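Local coordinates for putative type VI secretion protein (Escherichia coli, PDB 6SKI) that is a phospholipase effector of the type VI secretion system, a toxin carried by the VgrG spike whose transthyretin-like domain it binds, at residues K457-A460 with Q461-V465; N414-A417 with N418-R422; R204-A207 with N208-E212. One frame throughout, in Å; residues are numbered along the deposited sequence.

Contact 1: K457-A460 with Q461-V465; sequences KAIA and QGKAV
K457 to A460 accept, in order, the backbone N-H groups of Q461 to A464 in four i to i+4 hydrogen bonds, which run from 2.7 Å (Q461 N to K457 O) to 3.0 Å (K463 N to I459 O). This regular spacing marks an uninterrupted turn of helix 452-466 and sets two side-chain pairs next to each other. In the first, K457 and Q461 cross at a slant. The lysine CG stands anti to the backbone N (chi1 -178°) and the chain beyond it is extended, so its methylenes pass the glutamine amide: K457 CG and K457 CE each lie 3.9 Å from Q461 NE2. Q461 CG also rests 3.4 Å from K457 O. In the second pair, I459 and K463 run side by side and point the same way. Their contact is apolar, I459 CG2 to K463 CE at 4.0 Å; the K463 chain is extended as far as CE and bends about CD-CE (chi4 -56°), which turns NZ off the line of the chain.

The polar ends are taken up elsewhere. K457 NZ forms a salt bridge with E478 and a hydrogen bond with A473 O, Q461 NE2 donates to Q472 O, and K463 NZ pairs with D426 on helix 416-431. On the buried side, A458 packs against V423 of that same helix, and Q461 against L304 and L306 of strand 303-306.

Within the turn, then, the side chains of the two lysines touch their neighbours through hydrocarbon, while their charges are paired with E478 and D426: the backbone bonds hold the helix, and the side-chain ends fasten it to its neighbours.

Contact 2: N414-A417 with N418-R422; sequences NDWA and NVCLR
W416 and V419 both hold a chi1 near 180° (-174° for the tryptophan), which places the indole CG and the valine CG1 anti to their backbone nitrogens and brings the branched side chain beneath the ring. The result is a CH-pi contact: V419 CG1 sits 4.0 Å from the centroid of the W416 six-membered ring and only 14° off its normal, over one face. The other methyl works nearer the rim, V419 CG2 lying 3.7 Å from W416 CE3. One residue further on, the cysteine supplies a sulfur-aromatic contact, with C420 SG 4.2 Å from the centroid of the W416 five-membered ring. It approaches obliquely, 38° off the ring normal. The valine and the sulfur thus address the two different rings of the same indole.

Along helix 416-431, the backbone bond from C420 N to W416 O at 3.0 Å sets the spacing between the cysteine and the tryptophan, and L421 N to A417 O at 2.9 Å continues the helix. A417 O has a second donor in N101 ND2 of helix 101-108. Around the site, L306 of strand 303-306 touches both W416 and C420, while V419 meets A455 of helix 452-466, so W416 to C420 lie buried between that strand and that helix.

Away from the ring, D415 and N418 have their carboxylate and amide planes well turned from each other. The amide nitrogen instead has a weak hydrogen bond to E444 O, and the separation from D415 OD1 to N418 ND2 is 4.0 Å.

Contact 3: R204-A207 with N208-E212; sequences RHFA and NRVME
F206 and V210 make the close-packed side of this turn, where the valine methyl V210 CG2 comes 3.5 Å from F206 CE2 and 3.9 Å from F206 CD2. The methyl meets the ring obliquely. With CG anti to the backbone N (chi1 -178°), the F206 ring comes to lie beside V210 CG2, which meets it on the CE2 side. The ring is buried further by F191, which meets it edge-to-face, and by I168 of helix 156-178, while V210 and A207 rest on V238 and L241 of strand 237-243.

A second buried pair is H205 and R209. R209 CG lies 4.1 Å above one face of the H205 imidazole, offset toward the rim, and R209 CD stands 3.7 Å from H205 CE1. The arginine bends at chi3 (66°), and its guanidinium plane is turned 73° from the imidazole, so CG lies over the rim of one face, CD stands near CE1, and no flat stack forms. Its charged end is used elsewhere, in a salt bridge from R209 NH1 to D162.

All of this belongs to helix 198-211, which follows strand 184-195 across a GFSRG sequence. That order is consistent with the helix behind the nucleophile elbow of an alpha/beta hydrolase, the superfamily of the catalytic domain. Its i to i+4 bonds persist to the end, N208 N to R204 O at 2.9 Å and M211 N to A207 O at 2.8 Å.

Toward the exposed end the packing thins. M211, partly exposed, extends away from the preceding turn and touches it through M211 CB, 3.6 Å from A207 O. E212, exposed and beyond the helix, still donates its backbone N to N208 O, but its carboxylate turns to K268.

Contacts 1 and 2 belong together in space: helices 416-431 and 452-466 follow each other in the chain and touch where A458 CB meets V419 CG1 at 3.8 Å, with a second touch between I459 and R422. Contact 3 stands apart, its nearest atoms about 14 Å from contact 1 and about 16 Å from contact 2, on helix 198-211. Burial differs as well. Contacts 2 and 3 are buried and rely on aromatic rings, met by a valine and a sulfur in one and by a valine and arginine methylenes in the other. Contact 1 is only partly buried and has no ring, and its lysines pair with acids of neighbouring parts of the chain.

Contact 1: K457-A460 with Q461-V465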
ATOM      1  N   LYS A 457     -23.224  10.775  -0.349  1.00 51.23           N
ATOM      2  CA  LYS A 457     -22.742  11.903   0.432  1.00 51.23           C
ATOM      3  C   LYS A 457     -21.226  11.899   0.486  1.00 51.23           C
ATOM      4  O   LYS A 457     -20.586  12.924   0.222  1.00 51.23           O
ATOM      5  CB  LYS A 457     -23.337  11.868   1.838  1.00 51.23           C
ATOM      6  CG  LYS A 457     -22.916  13.039   2.703  1.00 51.23           C
ATOM      7  CD  LYS A 457     -23.926  13.306   3.798  1.00 51.23           C
ATOM      8  CE  LYS A 457     -23.411  14.351   4.766  1.00 51.23           C
ATOM      9  NZ  LYS A 457     -24.248  14.422   5.991  1.00 51.23           N
ATOM     10  N   ALA A 458     -20.632  10.730   0.737  1.00 49.18           N
ATOM     11  CA  ALA A 458     -19.180  10.648   0.763  1.00 49.18           C
ATOM     12  C   ALA A 458     -18.598  11.078  -0.571  1.00 49.18           C
ATOM     13  O   ALA A 458     -17.662  11.885  -0.613  1.00 49.18           O
ATOM     14  CB  ALA A 458     -18.737   9.229   1.111  1.00 49.18           C
ATOM     15  N   ILE A 459     -19.189  10.613  -1.674  1.00 48.96           N
ATOM     16  CA  ILE A 459     -18.704  11.027  -2.984  1.00 48.96           C
ATOM     17  C   ILE A 459     -18.813  12.535  -3.117  1.00 48.96           C
ATOM     18  O   ILE A 459     -17.858  13.206  -3.530  1.00 48.96           O
ATOM     19  CB  ILE A 459     -19.467  10.292  -4.100  1.00 48.96           C
ATOM     20  CG1 ILE A 459     -18.957   8.859  -4.236  1.00 48.96           C
ATOM     21  CG2 ILE A 459     -19.327  11.027  -5.415  1.00 48.96           C
ATOM     22  CD1 ILE A 459     -19.983   7.891  -4.756  1.00 48.96           C
ATOM     23  N   ALA A 460     -19.942  13.101  -2.683  1.00 49.01           N
ATOM     24  CA  ALA A 460     -20.087  14.547  -2.742  1.00 49.01           C
ATOM     25  C   ALA A 460     -19.015  15.218  -1.904  1.00 49.01           C
ATOM     26  O   ALA A 460     -18.395  16.195  -2.344  1.00 49.01           O
ATOM     27  CB  ALA A 460     -21.479  14.960  -2.275  1.00 49.01           C
ATOM     28  N   GLN A 461     -18.729  14.659  -0.725  1.00 50.48           N
ATOM     29  CA  GLN A 461     -17.682  15.225   0.111  1.00 50.48           C
ATOM     30  C   GLN A 461     -16.362  15.247  -0.632  1.00 50.48           C
ATOM     31  O   GLN A 461     -15.647  16.257  -0.608  1.00 50.48           O
ATOM     32  CB  GLN A 461     -17.564  14.435   1.410  1.00 50.48           C
ATOM     33  CG  GLN A 461     -18.702  14.679   2.369  1.00 50.48           C
ATOM     34  CD  GLN A 461     -18.578  13.862   3.625  1.00 50.48           C
ATOM     35  OE1 GLN A 461     -17.589  13.165   3.827  1.00 50.48           O
ATOM     36  NE2 GLN A 461     -19.586  13.937   4.479  1.00 50.48           N
ATOM     37  N   GLY A 462     -16.056  14.175  -1.365  1.00 48.86           N
ATOM     38  CA  GLY A 462     -14.836  14.173  -2.146  1.00 48.86           C
ATOM     39  C   GLY A 462     -14.818  15.314  -3.138  1.00 48.86           C
ATOM     40  O   GLY A 462     -13.853  16.081  -3.194  1.00 48.86           O
ATOM     41  N   LYS A 463     -15.924  15.499  -3.863  1.00 48.30           N
ATOM     42  CA  LYS A 463     -15.998  16.610  -4.800  1.00 48.30           C
ATOM     43  C   LYS A 463     -15.722  17.922  -4.087  1.00 48.30           C
ATOM     44  O   LYS A 463     -14.953  18.757  -4.580  1.00 48.30           O
ATOM     45  CB  LYS A 463     -17.368  16.643  -5.473  1.00 48.30           C
ATOM     46  CG  LYS A 463     -17.651  15.438  -6.342  1.00 48.30           C
ATOM     47  CD  LYS A 463     -19.048  15.493  -6.926  1.00 48.30           C
ATOM     48  CE  LYS A 463     -19.360  14.241  -7.725  1.00 48.30           C
ATOM     49  NZ  LYS A 463     -18.358  13.987  -8.795  1.00 48.30           N
ATOM     50  N   ALA A 464     -16.274  18.083  -2.884  1.00 50.35           N
ATOM     51  CA  ALA A 464     -16.089  19.329  -2.157  1.00 50.35           C
ATOM     52  C   ALA A 464     -14.618  19.568  -1.858  1.00 50.35           C
ATOM     53  O   ALA A 464     -14.123  20.689  -2.003  1.00 50.35           O
ATOM     54  CB  ALA A 464     -16.910  19.315  -0.870  1.00 50.35           C
ATOM     55  N   VAL A 465     -13.894  18.525  -1.447  1.00 49.29           N
ATOM     56  CA  VAL A 465     -12.478  18.723  -1.159  1.00 49.29           C
ATOM     57  C   VAL A 465     -11.696  18.883  -2.455  1.00 49.29           C
ATOM     58  O   VAL A 465     -10.637  19.519  -2.483  1.00 49.29           O
ATOM     59  CB  VAL A 465     -11.933  17.586  -0.275  1.00 49.29           C
ATOM     60  CG1 VAL A 465     -12.930  17.252   0.814  1.00 49.29           C
ATOM     61  CG2 VAL A 465     -11.592  16.363  -1.087  1.00 49.29           C
TER

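Contact 2: N414-A417 with N418-R422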
ATOM      1  N   ASN A 414     -17.592  -5.201   6.221  1.00 47.96           N
ATOM      2  CA  ASN A 414     -16.485  -4.546   5.537  1.00 47.96           C
ATOM      3  C   ASN A 414     -16.940  -3.683   4.365  1.00 47.96           C
ATOM      4  O   ASN A 414     -16.174  -3.483   3.416  1.00 47.96           O
ATOM      5  CB  ASN A 414     -15.476  -5.590   5.062  1.00 47.96           C
ATOM      6  CG  ASN A 414     -15.963  -6.368   3.859  1.00 47.96           C
ATOM      7  OD1 ASN A 414     -17.159  -6.600   3.699  1.00 47.96           O
ATOM      8  ND2 ASN A 414     -15.036  -6.775   3.004  1.00 47.96           N
ATOM      9  N   ASP A 415     -18.160  -3.161   4.411  1.00 48.59           N
ATOM     10  CA  ASP A 415     -18.761  -2.503   3.262  1.00 48.59           C
ATOM     11  C   ASP A 415     -18.404  -1.028   3.137  1.00 48.59           C
ATOM     12  O   ASP A 415     -18.852  -0.384   2.185  1.00 48.59           O
ATOM     13  CB  ASP A 415     -20.283  -2.644   3.319  1.00 48.59           C
ATOM     14  CG  ASP A 415     -20.737  -4.078   3.228  1.00 48.59           C
ATOM     15  OD1 ASP A 415     -20.530  -4.702   2.168  1.00 48.59           O
ATOM     16  OD2 ASP A 415     -21.300  -4.586   4.218  1.00 48.59           O
ATOM     17  N   TRP A 416     -17.624  -0.469   4.057  1.00 44.65           N
ATOM     18  CA  TRP A 416     -17.273   0.941   3.966  1.00 44.65           C
ATOM     19  C   TRP A 416     -16.042   1.176   3.102  1.00 44.65           C
ATOM     20  O   TRP A 416     -15.856   2.286   2.581  1.00 44.65           O
ATOM     21  CB  TRP A 416     -17.052   1.519   5.367  1.00 44.65           C
ATOM     22  CG  TRP A 416     -16.840   2.991   5.363  1.00 44.65           C
ATOM     23  CD1 TRP A 416     -15.672   3.651   5.586  1.00 44.65           C
ATOM     24  CD2 TRP A 416     -17.826   3.993   5.106  1.00 44.65           C
ATOM     25  NE1 TRP A 416     -15.869   5.005   5.491  1.00 44.65           N
ATOM     26  CE2 TRP A 416     -17.185   5.240   5.196  1.00 44.65           C
ATOM     27  CE3 TRP A 416     -19.190   3.956   4.811  1.00 44.65           C
ATOM     28  CZ2 TRP A 416     -17.860   6.439   5.002  1.00 44.65           C
ATOM     29  CZ3 TRP A 416     -19.857   5.144   4.619  1.00 44.65           C
ATOM     30  CH2 TRP A 416     -19.193   6.369   4.715  1.00 44.65           C
ATOM     31  N   ALA A 417     -15.240   0.143   2.874  1.00 43.72           N
ATOM     32  CA  ALA A 417     -14.147   0.253   1.931  1.00 43.72           C
ATOM     33  C   ALA A 417     -14.639   0.271   0.497  1.00 43.72           C
ATOM     34  O   ALA A 417     -13.941   0.794  -0.371  1.00 43.72           O
ATOM     35  CB  ALA A 417     -13.159  -0.897   2.126  1.00 43.72           C
ATOM     36  N   ASN A 418     -15.855  -0.212   0.244  1.00 45.08           N
ATOM     37  CA  ASN A 418     -16.457  -0.035  -1.070  1.00 45.08           C
ATOM     38  C   ASN A 418     -16.862   1.417  -1.288  1.00 45.08           C
ATOM     39  O   ASN A 418     -16.733   1.948  -2.396  1.00 45.08           O
ATOM     40  CB  ASN A 418     -17.660  -0.960  -1.216  1.00 45.08           C
ATOM     41  CG  ASN A 418     -17.277  -2.419  -1.161  1.00 45.08           C
ATOM     42  OD1 ASN A 418     -16.149  -2.786  -1.479  1.00 45.08           O
ATOM     43  ND2 ASN A 418     -18.212  -3.261  -0.747  1.00 45.08           N
ATOM     44  N   VAL A 419     -17.334   2.081  -0.232  1.00 44.48           N
ATOM     45  CA  VAL A 419     -17.618   3.508  -0.318  1.00 44.48           C
ATOM     46  C   VAL A 419     -16.337   4.286  -0.579  1.00 44.48           C
ATOM     47  O   VAL A 419     -16.299   5.188  -1.425  1.00 44.48           O
ATOM     48  CB  VAL A 419     -18.316   3.987   0.967  1.00 44.48           C
ATOM     49  CG1 VAL A 419     -18.565   5.480   0.916  1.00 44.48           C
ATOM     50  CG2 VAL A 419     -19.609   3.230   1.184  1.00 44.48           C
ATOM     51  N   CYS A 420     -15.265   3.945   0.137  1.00 43.81           N
ATOM     52  CA  CYS A 420     -13.992   4.619  -0.097  1.00 43.81           C
ATOM     53  C   CYS A 420     -13.466   4.340  -1.499  1.00 43.81           C
ATOM     54  O   CYS A 420     -12.880   5.225  -2.136  1.00 43.81           O
ATOM     55  CB  CYS A 420     -12.985   4.182   0.960  1.00 43.81           C
ATOM     56  SG  CYS A 420     -13.484   4.642   2.625  1.00 43.81           S
ATOM     57  N   LEU A 421     -13.689   3.123  -1.996  1.00 43.33           N
ATOM     58  CA  LEU A 421     -13.366   2.788  -3.374  1.00 43.33           C
ATOM     59  C   LEU A 421     -14.106   3.690  -4.346  1.00 43.33           C
ATOM     60  O   LEU A 421     -13.526   4.177  -5.317  1.00 43.33           O
ATOM     61  CB  LEU A 421     -13.724   1.331  -3.642  1.00 43.33           C
ATOM     62  CG  LEU A 421     -13.313   0.768  -4.994  1.00 43.33           C
ATOM     63  CD1 LEU A 421     -11.812   0.818  -5.166  1.00 43.33           C
ATOM     64  CD2 LEU A 421     -13.832  -0.634  -5.127  1.00 43.33           C
ATOM     65  N   ARG A 422     -15.399   3.898  -4.115  1.00 45.28           N
ATOM     66  CA  ARG A 422     -16.185   4.720  -5.027  1.00 45.28           C
ATOM     67  C   ARG A 422     -15.745   6.176  -4.978  1.00 45.28           C
ATOM     68  O   ARG A 422     -15.759   6.870  -6.000  1.00 45.28           O
ATOM     69  CB  ARG A 422     -17.669   4.575  -4.708  1.00 45.28           C
ATOM     70  CG  ARG A 422     -18.204   3.236  -5.142  1.00 45.28           C
ATOM     71  CD  ARG A 422     -19.455   2.841  -4.414  1.00 45.28           C
ATOM     72  NE  ARG A 422     -19.668   1.403  -4.515  1.00 45.28           N
ATOM     73  CZ  ARG A 422     -20.451   0.831  -5.419  1.00 45.28           C
ATOM     74  NH1 ARG A 422     -21.094   1.574  -6.306  1.00 45.28           N
ATOM     75  NH2 ARG A 422     -20.585  -0.484  -5.440  1.00 45.28           N
TER

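Contact 3: R204-A207 with N208-E212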
ATOM      1  N   ARG A 204       3.877   7.785  -3.387  1.00 44.94           N
ATOM      2  CA  ARG A 204       4.415   9.133  -3.336  1.00 44.94           C
ATOM      3  C   ARG A 204       5.874   9.128  -3.751  1.00 44.94           C
ATOM      4  O   ARG A 204       6.282   9.920  -4.608  1.00 44.94           O
ATOM      5  CB  ARG A 204       4.228   9.707  -1.936  1.00 44.94           C
ATOM      6  CG  ARG A 204       2.767   9.901  -1.583  1.00 44.94           C
ATOM      7  CD  ARG A 204       2.553  10.049  -0.098  1.00 44.94           C
ATOM      8  NE  ARG A 204       3.048  11.315   0.419  1.00 44.94           N
ATOM      9  CZ  ARG A 204       2.496  11.961   1.437  1.00 44.94           C
ATOM     10  NH1 ARG A 204       1.433  11.455   2.038  1.00 44.94           N
ATOM     11  NH2 ARG A 204       3.002  13.110   1.851  1.00 44.94           N
ATOM     12  N   HIS A 205       6.645   8.163  -3.242  1.00 46.78           N
ATOM     13  CA  HIS A 205       8.036   8.065  -3.651  1.00 46.78           C
ATOM     14  C   HIS A 205       8.135   7.897  -5.156  1.00 46.78           C
ATOM     15  O   HIS A 205       8.878   8.629  -5.819  1.00 46.78           O
ATOM     16  CB  HIS A 205       8.721   6.906  -2.927  1.00 46.78           C
ATOM     17  CG  HIS A 205      10.210   6.900  -3.075  1.00 46.78           C
ATOM     18  ND1 HIS A 205      10.890   5.885  -3.707  1.00 46.78           N
ATOM     19  CD2 HIS A 205      11.148   7.793  -2.682  1.00 46.78           C
ATOM     20  CE1 HIS A 205      12.184   6.148  -3.693  1.00 46.78           C
ATOM     21  NE2 HIS A 205      12.367   7.299  -3.074  1.00 46.78           N
ATOM     22  N   PHE A 206       7.327   6.997  -5.719  1.00 44.30           N
ATOM     23  CA  PHE A 206       7.355   6.808  -7.162  1.00 44.30           C
ATOM     24  C   PHE A 206       7.063   8.116  -7.874  1.00 44.30           C
ATOM     25  O   PHE A 206       7.794   8.503  -8.794  1.00 44.30           O
ATOM     26  CB  PHE A 206       6.358   5.730  -7.574  1.00 44.30           C
ATOM     27  CG  PHE A 206       6.351   5.447  -9.045  1.00 44.30           C
ATOM     28  CD1 PHE A 206       7.218   4.522  -9.589  1.00 44.30           C
ATOM     29  CD2 PHE A 206       5.476   6.109  -9.883  1.00 44.30           C
ATOM     30  CE1 PHE A 206       7.210   4.267 -10.941  1.00 44.30           C
ATOM     31  CE2 PHE A 206       5.466   5.858 -11.230  1.00 44.30           C
ATOM     32  CZ  PHE A 206       6.331   4.938 -11.761  1.00 44.30           C
ATOM     33  N   ALA A 207       6.044   8.844  -7.415  1.00 45.70           N
ATOM     34  CA  ALA A 207       5.704  10.093  -8.079  1.00 45.70           C
ATOM     35  C   ALA A 207       6.886  11.045  -8.051  1.00 45.70           C
ATOM     36  O   ALA A 207       7.199  11.687  -9.059  1.00 45.70           O
ATOM     37  CB  ALA A 207       4.479  10.724  -7.424  1.00 45.70           C
ATOM     38  N   ASN A 208       7.602  11.085  -6.927  1.00 47.98           N
ATOM     39  CA  ASN A 208       8.747  11.977  -6.840  1.00 47.98           C
ATOM     40  C   ASN A 208       9.841  11.538  -7.799  1.00 47.98           C
ATOM     41  O   ASN A 208      10.471  12.374  -8.454  1.00 47.98           O
ATOM     42  CB  ASN A 208       9.258  12.035  -5.406  1.00 47.98           C
ATOM     43  CG  ASN A 208       8.424  12.945  -4.535  1.00 47.98           C
ATOM     44  OD1 ASN A 208       7.971  12.555  -3.464  1.00 47.98           O
ATOM     45  ND2 ASN A 208       8.210  14.169  -4.996  1.00 47.98           N
ATOM     46  N   ARG A 209      10.045  10.227  -7.931  1.00 48.67           N
ATOM     47  CA  ARG A 209      11.012   9.736  -8.903  1.00 48.67           C
ATOM     48  C   ARG A 209      10.604  10.126 -10.315  1.00 48.67           C
ATOM     49  O   ARG A 209      11.460  10.345 -11.177  1.00 48.67           O
ATOM     50  CB  ARG A 209      11.159   8.222  -8.779  1.00 48.67           C
ATOM     51  CG  ARG A 209      11.715   7.782  -7.446  1.00 48.67           C
ATOM     52  CD  ARG A 209      11.884   6.283  -7.380  1.00 48.67           C
ATOM     53  NE  ARG A 209      12.892   5.812  -8.321  1.00 48.67           N
ATOM     54  CZ  ARG A 209      13.556   4.669  -8.190  1.00 48.67           C
ATOM     55  NH1 ARG A 209      13.319   3.879  -7.156  1.00 48.67           N
ATOM     56  NH2 ARG A 209      14.455   4.316  -9.095  1.00 48.67           N
ATOM     57  N   VAL A 210       9.300  10.217 -10.575  1.00 48.16           N
ATOM     58  CA  VAL A 210       8.862  10.682 -11.884  1.00 48.16           C
ATOM     59  C   VAL A 210       9.051  12.186 -11.989  1.00 48.16           C
ATOM     60  O   VAL A 210       9.368  12.714 -13.061  1.00 48.16           O
ATOM     61  CB  VAL A 210       7.404  10.265 -12.142  1.00 48.16           C
ATOM     62  CG1 VAL A 210       6.911  10.842 -13.453  1.00 48.16           C
ATOM     63  CG2 VAL A 210       7.283   8.760 -12.145  1.00 48.16           C
ATOM     64  N   MET A 211       8.884  12.900 -10.877  1.00 50.90           N
ATOM     65  CA  MET A 211       9.072  14.344 -10.899  1.00 50.90           C
ATOM     66  C   MET A 211      10.544  14.699 -11.052  1.00 50.90           C
ATOM     67  O   MET A 211      10.889  15.639 -11.775  1.00 50.90           O
ATOM     68  CB  MET A 211       8.501  14.961  -9.626  1.00 50.90           C
ATOM     69  CG  MET A 211       8.131  16.420  -9.745  1.00 50.90           C
ATOM     70  SD  MET A 211       7.915  17.164  -8.123  1.00 50.90           S
ATOM     71  CE  MET A 211       7.601  18.865  -8.575  1.00 50.90           C
ATOM     72  N   GLU A 212      11.418  13.947 -10.390  1.00 51.66           N
ATOM     73  CA  GLU A 212      12.856  14.113 -10.523  1.00 51.66           C
ATOM     74  C   GLU A 212      13.393  13.550 -11.828  1.00 51.66           C
ATOM     75  O   GLU A 212      14.598  13.662 -12.079  1.00 51.66           O
ATOM     76  CB  GLU A 212      13.561  13.434  -9.351  1.00 51.66           C
ATOM     77  CG  GLU A 212      13.478  14.209  -8.057  1.00 51.66           C
ATOM     78  CD  GLU A 212      13.602  13.316  -6.843  1.00 51.66           C
ATOM     79  OE1 GLU A 212      13.148  13.728  -5.756  1.00 51.66           O
ATOM     80  OE2 GLU A 212      14.145  12.199  -6.976  1.00 51.66           O
TER